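Local coordinates for RNA-binding protein RO60 (Deinococcus radiodurans, PDB 2NVO), which binds several small RNAs that accumulate during recovery from ultraviolet irradiation and contributes to the organism's resistance to it, at residues L407-A412 with I447-Q452; L455-F460 with D480-K485. All coordinates share one frame; numbering follows the deposited sequence.

Overall arrangement
Both contacts lie in the VWFA-like domain, which closes the horseshoe of helical repeats into a ring, and each sets a helix against the same mixed sheet. Contact 1 brings helix 445-452 to strand 405-411 through one indole and is wholly apolar and partly buried: Met-409 is buried, while Trp-449 and Leu-407 are partly exposed. Contact 2, about 11 Å away between centres, is more buried: helix 475-486 sends a tyrosine to the chain leading into strand 459-464, where polar and aromatic interactions combine. Helix 445-452 is common ground, since Ile-447 and Ala-450 pack on Phe-460 of contact 2 and the O of Ala-451 accepts a hydrogen bond from NZ of Lys-485.

Contact 1 of 2, residues L407-A412 with I447-Q452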
loop_
_atom_site.group_PDB
_atom_site.type_symbol
_atom_site.label_atom_id
_atom_site.label_comp_id
_atom_site.label_asym_id
_atom_site.label_seq_id
_atom_site.Cartn_x
_atom_site.Cartn_y
_atom_site.Cartn_z
ATOM N N LEU A 407 9.886 -24.221 1.284
ATOM C CA LEU A 407 9.370 -25.503 0.882
ATOM C C LEU A 407 7.868 -25.268 0.865
ATOM O O LEU A 407 7.377 -24.620 1.773
ATOM C CB LEU A 407 9.735 -26.539 1.943
ATOM C CG LEU A 407 8.994 -27.877 1.930
ATOM C CD1 LEU A 407 9.278 -28.646 0.669
ATOM C CD2 LEU A 407 9.419 -28.707 3.145
ATOM N N THR A 408 7.164 -25.774 -0.145
ATOM C CA THR A 408 5.691 -25.647 -0.179
ATOM C C THR A 408 4.999 -26.978 0.074
ATOM O O THR A 408 5.303 -27.993 -0.562
ATOM C CB THR A 408 5.178 -25.086 -1.504
ATOM O OG1 THR A 408 5.274 -26.108 -2.507
ATOM C CG2 THR A 408 5.988 -23.864 -1.914
ATOM N N MET A 409 4.086 -26.964 1.038
ATOM C CA MET A 409 3.297 -28.113 1.398
ATOM C C MET A 409 1.837 -27.767 1.098
ATOM O O MET A 409 1.497 -26.600 0.908
ATOM C CB MET A 409 3.443 -28.408 2.894
ATOM C CG MET A 409 4.900 -28.549 3.366
ATOM S SD MET A 409 5.595 -30.084 2.725
ATOM C CE MET A 409 4.714 -31.265 3.740
ATOM N N GLY A 410 0.983 -28.787 1.089
ATOM C CA GLY A 410 -0.433 -28.603 0.829
ATOM C C GLY A 410 -1.269 -29.455 1.760
ATOM O O GLY A 410 -0.816 -30.524 2.214
ATOM N N PHE A 411 -2.473 -28.965 2.062
ATOM C CA PHE A 411 -3.403 -29.670 2.934
ATOM C C PHE A 411 -4.250 -30.629 2.070
ATOM O O PHE A 411 -5.466 -30.467 1.920
ATOM C CB PHE A 411 -4.318 -28.680 3.664
ATOM C CG PHE A 411 -3.601 -27.696 4.590
ATOM C CD1 PHE A 411 -3.412 -27.989 5.943
ATOM C CD2 PHE A 411 -3.172 -26.463 4.126
ATOM C CE1 PHE A 411 -2.810 -27.084 6.775
ATOM C CE2 PHE A 411 -2.558 -25.551 4.969
ATOM C CZ PHE A 411 -2.381 -25.867 6.293
ATOM N N ALA A 412 -3.586 -31.612 1.486
ATOM C CA ALA A 412 -4.200 -32.502 0.506
ATOM C C ALA A 412 -4.766 -33.775 1.135
ATOM O O ALA A 412 -5.198 -33.758 2.290
ATOM C CB ALA A 412 -3.208 -32.815 -0.606
ATOM N N ILE A 447 3.216 -26.664 11.439
ATOM C CA ILE A 447 4.157 -26.498 12.538
ATOM C C ILE A 447 4.388 -27.812 13.270
ATOM O O ILE A 447 5.516 -28.136 13.645
ATOM C CB ILE A 447 3.677 -25.431 13.516
ATOM C CG1 ILE A 447 3.381 -24.133 12.767
ATOM C CG2 ILE A 447 4.722 -25.190 14.623
ATOM C CD1 ILE A 447 2.502 -23.202 13.530
ATOM N N LEU A 448 3.311 -28.555 13.496
ATOM C CA LEU A 448 3.426 -29.888 14.064
ATOM C C LEU A 448 4.259 -30.772 13.124
ATOM O O LEU A 448 5.161 -31.492 13.562
ATOM C CB LEU A 448 2.040 -30.489 14.291
ATOM C CG LEU A 448 1.068 -29.788 15.242
ATOM C CD1 LEU A 448 -0.297 -30.438 15.135
ATOM C CD2 LEU A 448 1.551 -29.823 16.712
ATOM N N TRP A 449 3.968 -30.707 11.827
ATOM C CA TRP A 449 4.663 -31.527 10.850
ATOM C C TRP A 449 6.161 -31.244 10.833
ATOM O O TRP A 449 6.964 -32.170 10.831
ATOM C CB TRP A 449 4.091 -31.316 9.452
ATOM C CG TRP A 449 4.791 -32.112 8.374
ATOM C CD1 TRP A 449 4.537 -33.409 8.016
ATOM C CD2 TRP A 449 5.819 -31.646 7.489
ATOM N NE1 TRP A 449 5.352 -33.783 6.977
ATOM C CE2 TRP A 449 6.156 -32.729 6.639
ATOM C CE3 TRP A 449 6.509 -30.429 7.349
ATOM C CZ2 TRP A 449 7.150 -32.634 5.664
ATOM C CZ3 TRP A 449 7.498 -30.333 6.369
ATOM C CH2 TRP A 449 7.803 -31.428 5.532
ATOM N N ALA A 450 6.532 -29.968 10.808
ATOM C CA ALA A 450 7.943 -29.597 10.731
ATOM C C ALA A 450 8.715 -30.104 11.957
ATOM O O ALA A 450 9.862 -30.541 11.836
ATOM C CB ALA A 450 8.112 -28.086 10.589
ATOM N N ALA A 451 8.093 -30.034 13.127
ATOM C CA ALA A 451 8.753 -30.501 14.357
ATOM C C ALA A 451 8.953 -32.012 14.315
ATOM O O ALA A 451 10.029 -32.517 14.644
ATOM C CB ALA A 451 7.958 -30.106 15.578
ATOM N N GLN A 452 7.910 -32.720 13.889
ATOM C CA GLN A 452 7.972 -34.155 13.649
ATOM C C GLN A 452 9.095 -34.525 12.675
ATOM O O GLN A 452 9.791 -35.529 12.855
ATOM C CB GLN A 452 6.627 -34.637 13.105
ATOM C CG GLN A 452 6.531 -36.137 12.888
ATOM C CD GLN A 452 5.093 -36.614 12.717
ATOM O OE1 GLN A 452 4.167 -35.811 12.568
ATOM N NE2 GLN A 452 4.903 -37.929 12.743
#
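Trp-449 and Met-409 carry this contact, with Leu-407 completing it at the rim of the indole. Helix 445-452 enters with Ile-447 and Leu-448, whose side chains serve a different interface, packing on helix 475-486 at Ala-478; Ile-447 also touches Leu-479, and Leu-448 touches Gln-481. One residue on, Trp-449 points toward the strand, and it alone in 447-452 meets the strand segment. Its CG lies anti to the backbone N (chi1 178°), which carries the indole away from the helix and presents the six-membered ring to residues 407-409. Met-409 comes from the opposite direction and lays its methyl over one ring face: CE of Met-409 is 3.5 Å from the centroid of the six-membered ring of Trp-449 in a CH-pi contact, and approaches CZ2 of Trp-449 to 3.4 Å. The sulfur follows over the same face: Met-409 SD stands 4.2 Å from the centroid of the six-membered ring of Trp-449 and 27° off the ring normal, a Met-aromatic contact. Bends at chi2 and chi3 fold the methionine so that sulfur and methyl both reach the indole. Leu-407 approaches at the edge, near the ring plane, its CD2 lying 4.0 Å from CH2 of Trp-449. Phe-415 makes an edge-to-face pair with the same tryptophan, and Leu-366 of the neighbouring strand 364-369 touches all three residues of the contact. This is apolar helix-on-sheet packing within the alpha/beta fold of a von Willebrand factor A domain.

Contact 2 of 2, residues L455-F460 with D480-K485; sequences LDVDTF and DQYAQK
Tyr-482 reaches from helix 475-486 to the backbone around Asp-456, where its hydroxyl makes two direct hydrogen bonds to backbone atoms. A chi1 of -175° swings the ring off the helix and sends OH to the chain before strand 459-464. OH of Tyr-482 donates to O of Leu-455 at 2.6 Å, meeting a lone pair in the carbonyl plane with a C=O...donor angle of 136°. In return, N of Val-457 donates to Tyr-482 OH over 2.7 Å. Water 1, in the plane of the tyrosine ring at its edge, donates to OD2 of Asp-456 at 3.1 Å and more weakly to the hydroxyl. Phe-460 points toward the helix and turns its ring edge to the face of Tyr-482, with planes at 84° and centroids 5.8 Å apart. Val-457 CG1 lies 3.4 Å above the centre of the Phe-460 ring, covering one face. Pro-490, beyond the helix, touches both aromatic rings. The hydroxyl thus satisfies a backbone carbonyl and a backbone N-H two residues apart, acting as donor and acceptor together; this ties the approach to the first strand of the beta-alpha-beta unit 459-496 to its helix, beside an aromatic pair.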
loop_
_atom_site.group_PDB
_atom_site.type_symbol
_atom_site.label_atom_id
_atom_site.label_comp_id
_atom_site.label_asym_id
_atom_site.label_seq_id
_atom_site.Cartn_x
_atom_site.Cartn_y
_atom_site.Cartn_z
ATOM N N LEU A 455 12.494 -30.393 10.801
ATOM C CA LEU A 455 12.837 -29.404 9.786
ATOM C C LEU A 455 13.039 -28.039 10.438
ATOM O O LEU A 455 12.200 -27.582 11.215
ATOM C CB LEU A 455 11.721 -29.304 8.738
ATOM C CG LEU A 455 11.978 -28.389 7.546
ATOM C CD1 LEU A 455 13.105 -28.950 6.671
ATOM C CD2 LEU A 455 10.685 -28.164 6.729
ATOM N N ASP A 456 14.155 -27.394 10.133
ATOM C CA ASP A 456 14.404 -26.051 10.635
ATOM C C ASP A 456 13.618 -25.036 9.798
ATOM O O ASP A 456 13.860 -24.885 8.607
ATOM C CB ASP A 456 15.899 -25.722 10.597
ATOM C CG ASP A 456 16.669 -26.336 11.770
ATOM O OD1 ASP A 456 17.543 -27.200 11.519
ATOM O OD2 ASP A 456 16.404 -25.959 12.938
ATOM N N VAL A 457 12.692 -24.340 10.444
ATOM C CA VAL A 457 11.844 -23.336 9.791
ATOM C C VAL A 457 11.818 -22.071 10.630
ATOM O O VAL A 457 11.598 -22.136 11.833
ATOM C CB VAL A 457 10.396 -23.868 9.639
ATOM C CG1 VAL A 457 9.443 -22.766 9.092
ATOM C CG2 VAL A 457 10.385 -25.110 8.739
ATOM N N ASP A 458 12.063 -20.921 10.009
ATOM C CA ASP A 458 11.940 -19.647 10.697
ATOM C C ASP A 458 10.515 -19.079 10.586
ATOM O O ASP A 458 9.966 -18.550 11.557
ATOM C CB ASP A 458 12.897 -18.622 10.085
ATOM C CG ASP A 458 14.345 -19.027 10.216
ATOM O OD1 ASP A 458 14.723 -19.421 11.331
ATOM O OD2 ASP A 458 15.074 -18.954 9.205
ATOM N N THR A 459 9.936 -19.177 9.389
ATOM C CA THR A 459 8.657 -18.509 9.102
ATOM C C THR A 459 7.669 -19.477 8.471
ATOM O O THR A 459 7.943 -20.024 7.412
ATOM C CB THR A 459 8.886 -17.370 8.099
ATOM O OG1 THR A 459 10.029 -16.595 8.506
ATOM C CG2 THR A 459 7.640 -16.482 8.011
ATOM N N PHE A 460 6.551 -19.726 9.136
ATOM C CA PHE A 460 5.496 -20.563 8.559
ATOM C C PHE A 460 4.474 -19.615 7.930
ATOM O O PHE A 460 4.132 -18.615 8.548
ATOM C CB PHE A 460 4.805 -21.376 9.666
ATOM C CG PHE A 460 5.665 -22.492 10.234
ATOM C CD1 PHE A 460 5.619 -23.764 9.699
ATOM C CD2 PHE A 460 6.511 -22.249 11.302
ATOM C CE1 PHE A 460 6.405 -24.782 10.231
ATOM C CE2 PHE A 460 7.291 -23.269 11.854
ATOM C CZ PHE A 460 7.247 -24.519 11.315
ATOM N N ASP A 480 4.853 -23.448 20.484
ATOM C CA ASP A 480 5.558 -23.772 21.726
ATOM C C ASP A 480 6.290 -25.103 21.622
ATOM O O ASP A 480 7.466 -25.190 21.955
ATOM C CB ASP A 480 4.583 -23.821 22.901
ATOM C CG ASP A 480 3.965 -22.467 23.202
ATOM O OD1 ASP A 480 4.569 -21.440 22.825
ATOM O OD2 ASP A 480 2.884 -22.425 23.816
ATOM N N GLN A 481 5.580 -26.132 21.166
ATOM C CA GLN A 481 6.159 -27.455 20.979
ATOM C C GLN A 481 7.341 -27.459 20.017
ATOM O O GLN A 481 8.323 -28.167 20.246
ATOM C CB GLN A 481 5.094 -28.471 20.559
ATOM C CG GLN A 481 4.127 -28.816 21.677
ATOM C CD GLN A 481 3.029 -29.773 21.245
ATOM O OE1 GLN A 481 3.052 -30.312 20.139
ATOM N NE2 GLN A 481 2.058 -29.984 22.121
ATOM N N TYR A 482 7.269 -26.654 18.960
ATOM C CA TYR A 482 8.375 -26.559 18.009
ATOM C C TYR A 482 9.600 -25.968 18.699
ATOM O O TYR A 482 10.699 -26.502 18.596
ATOM C CB TYR A 482 7.998 -25.690 16.798
ATOM C CG TYR A 482 9.066 -25.658 15.722
ATOM C CD1 TYR A 482 8.990 -26.476 14.603
ATOM C CD2 TYR A 482 10.152 -24.813 15.838
ATOM C CE1 TYR A 482 9.994 -26.439 13.617
ATOM C CE2 TYR A 482 11.136 -24.765 14.877
ATOM C CZ TYR A 482 11.060 -25.578 13.775
ATOM O OH TYR A 482 12.072 -25.504 12.846
ATOM N N ALA A 483 9.398 -24.851 19.388
ATOM C CA ALA A 483 10.479 -24.195 20.110
ATOM C C ALA A 483 11.096 -25.174 21.096
ATOM O O ALA A 483 12.310 -25.273 21.186
ATOM C CB ALA A 483 9.955 -22.976 20.843
ATOM N N GLN A 484 10.252 -25.908 21.819
ATOM C CA GLN A 484 10.736 -26.873 22.806
ATOM C C GLN A 484 11.566 -28.007 22.218
ATOM O O GLN A 484 12.501 -28.489 22.859
ATOM C CB GLN A 484 9.578 -27.446 23.627
ATOM C CG GLN A 484 9.250 -26.611 24.857
ATOM C CD GLN A 484 7.778 -26.639 25.236
ATOM O OE1 GLN A 484 7.030 -27.547 24.845
ATOM N NE2 GLN A 484 7.348 -25.633 25.994
ATOM N N LYS A 485 11.223 -28.443 21.012
ATOM C CA LYS A 485 11.907 -29.568 20.406
ATOM C C LYS A 485 13.096 -29.154 19.557
ATOM O O LYS A 485 14.063 -29.906 19.434
ATOM C CB LYS A 485 10.943 -30.412 19.568
ATOM C CG LYS A 485 11.670 -31.340 18.622
ATOM C CD LYS A 485 10.779 -32.416 18.064
ATOM C CE LYS A 485 11.612 -33.433 17.297
ATOM N NZ LYS A 485 10.775 -34.485 16.664
HETATM O O HOH W 1 14.659 -23.476 13.735
#